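Local structure of diol-dehydratase (Roseburia inulinivorans, 5I2A) at residues A[31-36]-A[58-63]; A[39-44]-A[54-59]; A[564-569]-A[664-669]. The protein probably acts as a B12-independent lyase of the glycyl radical enzyme family that dehydrates 1,2-propanediol. All coordinates share one frame; numbering follows the deposited sequence.

Contacts 1 and 2 are two levels of one helical hairpin. Both join helix 32-43 to helix 49-63, their centres lie about 8 Å apart, and they share Glu58 and His59, the latter touching helix 32-43 in both. Contact 2 lies next to the turn between the helices, and contact 1 pairs the start of the first helix with the end of the second. Contact 3 comes much later in the chain, between helices 558-574 and 661-678, on the opposite side of the chain's centre and about 54 Å from contact 1 between centres. All six segments belong to the pyruvate formate lyase-like region, which thus contains both a local hairpin and a pairing of helices far apart in sequence.

Contact 1 of 3, residues A[31-36]-A[58-63]; sequences AARAEL and EHILKN
Leu36 on helix 32-36 packs against His59, Ile60 and Asn63, one turn of helix 58-63; the helix directions differ by 133°. The close-fitting part lies around its side chain: CB of Leu36 rests 3.9 Å from CG1 of Ile60, and CD2 of Leu36 comes 3.6 Å from CB of Asn63. Leu36 holds CG anti to its own carbonyl carbon (chi1 -68°), a branched shape that lets both methyls meet Asn63 while CB faces Ile60. The same CD2 methyl also meets the imidazole of His59, which stands across the leucine at about a right angle; NE2 of His59 is hydrogen-bonded to Glu39, farther along helix 32-43. CD2 of His59 approaches the backbone O of Leu36 at 3.3 Å, near the ring plane, a contact of carbon with oxygen. With an alanine here the two methyls are gone, which would probably open a gap beside CB of Asn63 and leave the imidazole without this apolar neighbour.

Toward the interior, the packing is looser but buried. CD1 of Ile60 lies over one face of the Arg33 guanidinium, 4.2 Å from NE of Arg33. NH2 of Arg33 forms a salt bridge with Glu90, and NE donates to the carbonyl O of Ile278. Beyond its CB, Asn63 is exposed, and its amide forms the solvent side. Its ND2 turns back to the carbonyl O of His59 at 2.9 Å, meeting a lone pair in the carbonyl plane, and lies above one face of the imidazole, offset toward its rim. No hydrogen bond crosses between the two segments, so apolar fit holds this level of the hairpin; Arg33 and His59 have their polar partners outside the two segments, and Asn63 bonds within its own helix.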
loop_
_atom_site.group_PDB
_atom_site.type_symbol
_atom_site.label_atom_id
_atom_site.label_comp_id
_atom_site.label_asym_id
_atom_site.label_seq_id
_atom_site.Cartn_x
_atom_site.Cartn_y
_atom_site.Cartn_z
ATOM N N ALA A 31 10.775 -15.583 24.111
ATOM C CA ALA A 31 11.383 -14.804 23.036
ATOM C C ALA A 31 11.365 -15.492 21.675
ATOM O O ALA A 31 11.697 -14.866 20.678
ATOM C CB ALA A 31 12.819 -14.458 23.405
ATOM N N ALA A 32 10.988 -16.768 21.632
ATOM C CA ALA A 32 11.125 -17.537 20.400
ATOM C C ALA A 32 10.360 -16.933 19.199
ATOM O O ALA A 32 10.896 -16.893 18.102
ATOM C CB ALA A 32 10.683 -18.965 20.623
ATOM N N ARG A 33 9.121 -16.488 19.394
ATOM C CA ARG A 33 8.356 -15.930 18.269
ATOM C C ARG A 33 9.060 -14.714 17.673
ATOM O O ARG A 33 9.156 -14.578 16.457
ATOM C CB ARG A 33 6.931 -15.532 18.681
ATOM C CG ARG A 33 6.038 -15.181 17.478
ATOM C CD ARG A 33 4.627 -14.718 17.880
ATOM N NE ARG A 33 3.859 -14.323 16.700
ATOM C CZ ARG A 33 4.026 -13.172 16.049
ATOM N NH1 ARG A 33 4.910 -12.283 16.479
ATOM N NH2 ARG A 33 3.280 -12.895 14.982
ATOM N N ALA A 34 9.534 -13.832 18.542
ATOM C CA ALA A 34 10.167 -12.601 18.094
ATOM C C ALA A 34 11.418 -12.930 17.294
ATOM O O ALA A 34 11.686 -12.314 16.269
ATOM C CB ALA A 34 10.496 -11.709 19.275
ATOM N N GLU A 35 12.174 -13.923 17.751
ATOM C CA GLU A 35 13.353 -14.357 17.009
ATOM C C GLU A 35 12.977 -14.921 15.640
ATOM O O GLU A 35 13.626 -14.629 14.642
ATOM C CB GLU A 35 14.138 -15.404 17.805
ATOM C CG GLU A 35 14.828 -14.800 19.013
ATOM C CD GLU A 35 15.672 -15.799 19.781
ATOM O OE1 GLU A 35 15.386 -17.005 19.722
ATOM O OE2 GLU A 35 16.633 -15.362 20.434
ATOM N N LEU A 36 11.927 -15.726 15.592
ATOM C CA LEU A 36 11.558 -16.374 14.349
ATOM C C LEU A 36 10.934 -15.412 13.326
ATOM O O LEU A 36 11.194 -15.539 12.133
ATOM C CB LEU A 36 10.615 -17.544 14.622
ATOM C CG LEU A 36 11.277 -18.719 15.364
ATOM C CD1 LEU A 36 10.225 -19.700 15.864
ATOM C CD2 LEU A 36 12.308 -19.425 14.478
ATOM N N GLU A 58 4.714 -19.182 8.407
ATOM C CA GLU A 58 5.281 -20.483 8.092
ATOM C C GLU A 58 6.538 -20.768 8.922
ATOM O O GLU A 58 6.666 -21.836 9.507
ATOM C CB GLU A 58 5.589 -20.572 6.605
ATOM C CG GLU A 58 6.436 -21.768 6.177
ATOM C CD GLU A 58 6.790 -21.681 4.698
ATOM O OE1 GLU A 58 7.560 -20.781 4.337
ATOM O OE2 GLU A 58 6.275 -22.478 3.899
ATOM N N HIS A 59 7.444 -19.800 8.991
ATOM C CA HIS A 59 8.702 -20.000 9.691
ATOM C C HIS A 59 8.477 -20.154 11.192
ATOM O O HIS A 59 9.157 -20.940 11.846
ATOM C CB HIS A 59 9.653 -18.844 9.428
ATOM C CG HIS A 59 11.064 -19.115 9.845
ATOM N ND1 HIS A 59 11.822 -20.121 9.289
ATOM C CD2 HIS A 59 11.865 -18.488 10.737
ATOM C CE1 HIS A 59 13.026 -20.113 9.833
ATOM N NE2 HIS A 59 13.077 -19.128 10.710
ATOM N N ILE A 60 7.532 -19.392 11.733
ATOM C CA ILE A 60 7.196 -19.491 13.141
ATOM C C ILE A 60 6.612 -20.880 13.447
ATOM O O ILE A 60 7.044 -21.531 14.378
ATOM C CB ILE A 60 6.205 -18.383 13.576
ATOM C CG1 ILE A 60 6.868 -17.012 13.523
ATOM C CG2 ILE A 60 5.694 -18.641 14.980
ATOM C CD1 ILE A 60 5.899 -15.872 13.373
ATOM N N LEU A 61 5.660 -21.351 12.649
ATOM C CA LEU A 61 5.000 -22.601 12.982
ATOM C C LEU A 61 5.929 -23.805 12.765
ATOM O O LEU A 61 5.774 -24.828 13.419
ATOM C CB LEU A 61 3.706 -22.770 12.181
ATOM C CG LEU A 61 2.557 -21.809 12.526
ATOM C CD1 LEU A 61 1.290 -22.202 11.784
ATOM C CD2 LEU A 61 2.295 -21.733 14.025
ATOM N N LYS A 62 6.899 -23.677 11.864
ATOM C CA LYS A 62 7.852 -24.761 11.637
ATOM C C LYS A 62 8.803 -24.915 12.818
ATOM O O LYS A 62 9.196 -26.020 13.143
ATOM C CB LYS A 62 8.660 -24.535 10.356
ATOM C CG LYS A 62 7.993 -25.082 9.110
ATOM C CD LYS A 62 8.608 -24.532 7.818
ATOM C CE LYS A 62 10.090 -24.869 7.686
ATOM N NZ LYS A 62 10.726 -24.123 6.549
ATOM N N ASN A 63 9.145 -23.813 13.476
ATOM C CA ASN A 63 10.248 -23.831 14.437
ATOM C C ASN A 63 9.926 -23.509 15.887
ATOM O O ASN A 63 10.754 -23.734 16.760
ATOM C CB ASN A 63 11.347 -22.869 13.964
ATOM C CG ASN A 63 11.927 -23.283 12.616
ATOM O OD1 ASN A 63 12.658 -24.257 12.531
ATOM N ND2 ASN A 63 11.578 -22.559 11.562
#

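Contact 2 of 3, residues A[39-44]-A[54-59]; sequences ESFKAT and ARAFEH
Ser40 and Ala56 bring the backbones of helices 39-43 and 54-59 to 5.1 Å between their CA atoms, where the axes, 8.8 Å apart at their closest, run roughly antiparallel at 141°. The smallness of these two residues suits the place. OG of Ser40 lies anti to the backbone N (chi1 -177°), which carries it to 3.2 Å from CA of Ala56. CB of Ser40 also touches CB of His59, at 3.8 Å. Beside them Phe41 turns its ring edge to the alanine methyl, with CE1 of Phe41 3.8 Å from CB of Ala56; the ring also meets Trp128.

At the exposed margin NE2 of His59 donates to OE1 of Glu39 over 2.9 Å, an almost straight bond (174°) in the imidazole plane that uses the anti lone pair of the oxygen. Glu39 reaches it with an extended chain, its carboxylate turned steeply to the ring. The carboxylate would probably stabilise positive charge on the imidazole. Farther along, CG2 of Thr44 touches CB of Arg55, whose NH1 makes a salt bridge of 3.1 Å with OE1 of Glu58 on its own helix.

Two successive helices, 32-43 and 49-63, joined by a short connection, form a helical hairpin, here packed closely through small residues.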
loop_
_atom_site.group_PDB
_atom_site.type_symbol
_atom_site.label_atom_id
_atom_site.label_comp_id
_atom_site.label_asym_id
_atom_site.label_seq_id
_atom_site.Cartn_x
_atom_site.Cartn_y
_atom_site.Cartn_z
ATOM N N GLU A 39 13.894 -13.433 11.982
ATOM C CA GLU A 39 14.640 -14.302 11.089
ATOM C C GLU A 39 13.995 -14.395 9.706
ATOM O O GLU A 39 14.667 -14.296 8.683
ATOM C CB GLU A 39 14.730 -15.686 11.710
ATOM C CG GLU A 39 15.843 -16.546 11.231
ATOM C CD GLU A 39 16.155 -17.618 12.256
ATOM O OE1 GLU A 39 15.424 -18.627 12.311
ATOM O OE2 GLU A 39 17.111 -17.426 13.032
ATOM N N SER A 40 12.686 -14.601 9.682
ATOM C CA SER A 40 11.980 -14.719 8.416
ATOM C C SER A 40 11.968 -13.401 7.633
ATOM O O SER A 40 12.265 -13.380 6.443
ATOM C CB SER A 40 10.552 -15.196 8.641
ATOM O OG SER A 40 9.885 -15.381 7.407
ATOM N N PHE A 41 11.618 -12.309 8.296
ATOM C CA PHE A 41 11.555 -11.010 7.620
ATOM C C PHE A 41 12.913 -10.596 7.014
ATOM O O PHE A 41 12.962 -10.047 5.914
ATOM C CB PHE A 41 11.041 -9.935 8.581
ATOM C CG PHE A 41 9.569 -9.649 8.415
ATOM C CD1 PHE A 41 8.625 -10.601 8.762
ATOM C CD2 PHE A 41 9.137 -8.440 7.891
ATOM C CE1 PHE A 41 7.264 -10.343 8.594
ATOM C CE2 PHE A 41 7.790 -8.174 7.723
ATOM C CZ PHE A 41 6.851 -9.129 8.071
ATOM N N LYS A 42 14.003 -10.883 7.716
ATOM C CA LYS A 42 15.333 -10.628 7.165
ATOM C C LYS A 42 15.550 -11.409 5.872
ATOM O O LYS A 42 16.246 -10.942 4.991
ATOM C CB LYS A 42 16.428 -10.980 8.178
ATOM C CG LYS A 42 16.553 -10.005 9.347
ATOM C CD LYS A 42 17.633 -10.478 10.345
ATOM C CE LYS A 42 17.862 -9.450 11.441
ATOM N NZ LYS A 42 18.703 -9.960 12.564
ATOM N N ALA A 43 14.952 -12.590 5.753
ATOM C CA ALA A 43 15.117 -13.399 4.546
ATOM C C ALA A 43 14.173 -13.031 3.399
ATOM O O ALA A 43 14.347 -13.506 2.284
ATOM C CB ALA A 43 14.948 -14.882 4.880
ATOM N N THR A 44 13.172 -12.205 3.657
ATOM C CA THR A 44 12.188 -11.925 2.619
ATOM C C THR A 44 12.106 -10.450 2.218
ATOM O O THR A 44 11.151 -10.052 1.567
ATOM C CB THR A 44 10.775 -12.371 3.057
ATOM O OG1 THR A 44 10.404 -11.658 4.236
ATOM C CG2 THR A 44 10.724 -13.880 3.312
ATOM N N ALA A 54 3.053 -14.382 5.337
ATOM C CA ALA A 54 2.808 -15.810 5.144
ATOM C C ALA A 54 4.065 -16.606 5.441
ATOM O O ALA A 54 4.014 -17.605 6.159
ATOM C CB ALA A 54 2.325 -16.097 3.733
ATOM N N ARG A 55 5.192 -16.139 4.906
ATOM C CA ARG A 55 6.471 -16.795 5.120
ATOM C C ARG A 55 6.887 -16.732 6.590
ATOM O O ARG A 55 7.462 -17.671 7.101
ATOM C CB ARG A 55 7.563 -16.174 4.237
ATOM C CG ARG A 55 7.395 -16.476 2.747
ATOM C CD ARG A 55 7.643 -17.939 2.439
ATOM N NE ARG A 55 7.595 -18.205 1.002
ATOM C CZ ARG A 55 7.393 -19.408 0.476
ATOM N NH1 ARG A 55 7.216 -20.456 1.275
ATOM N NH2 ARG A 55 7.363 -19.565 -0.842
ATOM N N ALA A 56 6.601 -15.625 7.263
ATOM C CA ALA A 56 6.951 -15.530 8.671
ATOM C C ALA A 56 6.066 -16.484 9.506
ATOM O O ALA A 56 6.558 -17.166 10.386
ATOM C CB ALA A 56 6.834 -14.098 9.155
ATOM N N PHE A 57 4.775 -16.543 9.191
ATOM C CA PHE A 57 3.842 -17.453 9.862
ATOM C C PHE A 57 4.330 -18.882 9.640
ATOM O O PHE A 57 4.388 -19.679 10.564
ATOM C CB PHE A 57 2.424 -17.252 9.320
ATOM C CG PHE A 57 1.337 -18.032 10.038
ATOM C CD1 PHE A 57 1.169 -17.943 11.411
ATOM C CD2 PHE A 57 0.429 -18.794 9.308
ATOM C CE1 PHE A 57 0.136 -18.625 12.049
ATOM C CE2 PHE A 57 -0.612 -19.468 9.935
ATOM C CZ PHE A 57 -0.758 -19.379 11.307
ATOM N N GLU A 58 4.714 -19.182 8.407
ATOM C CA GLU A 58 5.281 -20.483 8.092
ATOM C C GLU A 58 6.538 -20.768 8.922
ATOM O O GLU A 58 6.666 -21.836 9.507
ATOM C CB GLU A 58 5.589 -20.572 6.605
ATOM C CG GLU A 58 6.436 -21.768 6.177
ATOM C CD GLU A 58 6.790 -21.681 4.698
ATOM O OE1 GLU A 58 7.560 -20.781 4.337
ATOM O OE2 GLU A 58 6.275 -22.478 3.899
ATOM N N HIS A 59 7.444 -19.800 8.991
ATOM C CA HIS A 59 8.702 -20.000 9.691
ATOM C C HIS A 59 8.477 -20.154 11.192
ATOM O O HIS A 59 9.157 -20.940 11.846
ATOM C CB HIS A 59 9.653 -18.844 9.428
ATOM C CG HIS A 59 11.064 -19.115 9.845
ATOM N ND1 HIS A 59 11.822 -20.121 9.289
ATOM C CD2 HIS A 59 11.865 -18.488 10.737
ATOM C CE1 HIS A 59 13.026 -20.113 9.833
ATOM N NE2 HIS A 59 13.077 -19.128 10.710
#

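Contact 3 of 3, residues A[564-569]-A[664-669]; sequences SLYTIK and DELARE
Leu565 and Leu666 mark the nearest backbone approach of helices 564-569 and 664-669, with 7.1 Å between their CA atoms; the axes come within 9.5 Å and their directions differ by 122°. The two helices are therefore steeply crossed, and at this spacing the gap is bridged by longer side chains, chiefly Leu666. One of its methyls, CD1, reaches the backbone of the other helix, 3.6 Å from N of Tyr566, and stands 4.1 Å from CB of Leu565 and 4.0 Å from CB of Tyr566. Its CG is anti to the carbonyl carbon (chi1 -66°) and its chain is extended through CD1 (chi2 180°), which carries that methyl straight across the interface. Leucine suits the place because it is long enough to cross and wholly apolar where it is buried.

This is a helix-helix contact between parts of the chain distant in sequence, helix 558-574 and helix 661-678, within the largely helical periphery of the pyruvate formate lyase-like region. Helix 489-521 adjoins it, with Met493 touching Leu565.

The phenol ring of Tyr566 meets CD1 of Leu666 at its edge, near the ring plane, and Pro654 and Val663 also touch this tyrosine. Toward the more exposed margin, the extended Lys569 runs past the leucine. Its NZ forms a salt bridge with Glu662, and the 4.0 Å approach of NZ of Lys569 to OE2 of Glu665 is a long, weaker one. The side chains of Lys569 and Glu665 cross at about a right angle. Lys569 suits this margin because its aliphatic chain can pass the leucine while its ammonium group lies among acidic residues.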
loop_
_atom_site.group_PDB
_atom_site.type_symbol
_atom_site.label_atom_id
_atom_site.label_comp_id
_atom_site.label_asym_id
_atom_site.label_seq_id
_atom_site.Cartn_x
_atom_site.Cartn_y
_atom_site.Cartn_z
ATOM N N SER A 564 -24.729 13.973 36.445
ATOM C CA SER A 564 -24.068 15.278 36.385
ATOM C C SER A 564 -24.955 16.335 35.736
ATOM O O SER A 564 -25.128 17.436 36.278
ATOM C CB SER A 564 -22.741 15.182 35.625
ATOM O OG SER A 564 -21.768 14.512 36.412
ATOM N N LEU A 565 -25.518 15.997 34.583
ATOM C CA LEU A 565 -26.390 16.922 33.877
ATOM C C LEU A 565 -27.650 17.214 34.695
ATOM O O LEU A 565 -28.144 18.339 34.694
ATOM C CB LEU A 565 -26.773 16.374 32.504
ATOM C CG LEU A 565 -25.646 16.233 31.479
ATOM C CD1 LEU A 565 -26.177 15.549 30.248
ATOM C CD2 LEU A 565 -25.059 17.597 31.117
ATOM N N TYR A 566 -28.169 16.204 35.384
ATOM C CA TYR A 566 -29.327 16.411 36.241
ATOM C C TYR A 566 -29.010 17.393 37.386
ATOM O O TYR A 566 -29.776 18.302 37.650
ATOM C CB TYR A 566 -29.831 15.081 36.801
ATOM C CG TYR A 566 -31.118 15.229 37.579
ATOM C CD1 TYR A 566 -32.336 15.369 36.923
ATOM C CD2 TYR A 566 -31.113 15.252 38.966
ATOM C CE1 TYR A 566 -33.518 15.515 37.629
ATOM C CE2 TYR A 566 -32.290 15.396 39.681
ATOM C CZ TYR A 566 -33.486 15.527 39.006
ATOM O OH TYR A 566 -34.648 15.678 39.708
ATOM N N THR A 567 -27.885 17.195 38.060
ATOM C CA THR A 567 -27.410 18.146 39.062
ATOM C C THR A 567 -27.412 19.588 38.535
ATOM O O THR A 567 -27.940 20.508 39.171
ATOM C CB THR A 567 -26.001 17.802 39.517
ATOM O OG1 THR A 567 -26.044 16.648 40.359
ATOM C CG2 THR A 567 -25.362 18.980 40.273
ATOM N N ILE A 568 -26.834 19.765 37.355
ATOM C CA ILE A 568 -26.686 21.084 36.758
ATOM C C ILE A 568 -28.038 21.685 36.420
ATOM O O ILE A 568 -28.304 22.843 36.732
ATOM C CB ILE A 568 -25.813 21.022 35.500
ATOM C CG1 ILE A 568 -24.385 20.629 35.895
ATOM C CG2 ILE A 568 -25.822 22.361 34.760
ATOM C CD1 ILE A 568 -23.582 20.053 34.763
ATOM N N LYS A 569 -28.897 20.875 35.808
ATOM C CA LYS A 569 -30.229 21.317 35.433
ATOM C C LYS A 569 -31.055 21.727 36.656
ATOM O O LYS A 569 -31.657 22.797 36.656
ATOM C CB LYS A 569 -30.952 20.228 34.650
ATOM C CG LYS A 569 -32.279 20.659 34.070
ATOM C CD LYS A 569 -33.081 19.456 33.598
ATOM C CE LYS A 569 -34.202 19.870 32.651
ATOM N NZ LYS A 569 -35.257 18.834 32.558
ATOM N N ASP A 664 -33.581 9.877 33.935
ATOM C CA ASP A 664 -33.287 8.867 32.932
ATOM C C ASP A 664 -33.350 9.414 31.507
ATOM O O ASP A 664 -32.636 8.930 30.628
ATOM C CB ASP A 664 -34.231 7.682 33.080
ATOM C CG ASP A 664 -34.058 6.959 34.413
ATOM O OD1 ASP A 664 -33.061 7.235 35.119
ATOM O OD2 ASP A 664 -34.911 6.118 34.751
ATOM N N GLU A 665 -34.177 10.430 31.284
ATOM C CA GLU A 665 -34.314 10.990 29.942
ATOM C C GLU A 665 -33.005 11.684 29.566
ATOM O O GLU A 665 -32.617 11.695 28.406
ATOM C CB GLU A 665 -35.506 11.962 29.854
ATOM C CG GLU A 665 -35.276 13.313 30.553
ATOM C CD GLU A 665 -36.510 14.222 30.587
ATOM O OE1 GLU A 665 -37.529 13.906 29.931
ATOM O OE2 GLU A 665 -36.450 15.265 31.275
ATOM N N LEU A 666 -32.316 12.243 30.555
ATOM C CA LEU A 666 -31.010 12.847 30.318
ATOM C C LEU A 666 -29.945 11.783 30.022
ATOM O O LEU A 666 -29.040 12.022 29.241
ATOM C CB LEU A 666 -30.578 13.697 31.507
ATOM C CG LEU A 666 -31.400 14.954 31.790
ATOM C CD1 LEU A 666 -30.834 15.674 32.992
ATOM C CD2 LEU A 666 -31.423 15.878 30.583
ATOM N N ALA A 667 -30.058 10.616 30.642
ATOM C CA ALA A 667 -29.161 9.513 30.317
ATOM C C ALA A 667 -29.339 9.110 28.861
ATOM O O ALA A 667 -28.357 8.890 28.153
ATOM C CB ALA A 667 -29.403 8.334 31.227
ATOM N N ARG A 668 -30.593 9.022 28.428
ATOM C CA ARG A 668 -30.910 8.659 27.051
ATOM C C ARG A 668 -30.366 9.707 26.087
ATOM O O ARG A 668 -29.733 9.381 25.085
ATOM C CB ARG A 668 -32.426 8.507 26.859
ATOM C CG ARG A 668 -32.876 8.169 25.419
ATOM C CD ARG A 668 -34.414 8.079 25.323
ATOM N NE ARG A 668 -34.913 7.779 23.976
ATOM C CZ ARG A 668 -35.024 6.556 23.457
ATOM N NH1 ARG A 668 -34.640 5.488 24.151
ATOM N NH2 ARG A 668 -35.503 6.394 22.227
ATOM N N GLU A 669 -30.622 10.967 26.403
ATOM C CA GLU A 669 -30.205 12.076 25.551
ATOM C C GLU A 669 -28.677 12.162 25.468
ATOM O O GLU A 669 -28.112 12.371 24.396
ATOM C CB GLU A 669 -30.810 13.392 26.072
ATOM C CG GLU A 669 -30.738 14.565 25.121
ATOM C CD GLU A 669 -31.442 15.820 25.657
ATOM O OE1 GLU A 669 -32.232 15.723 26.624
ATOM O OE2 GLU A 669 -31.201 16.914 25.101
#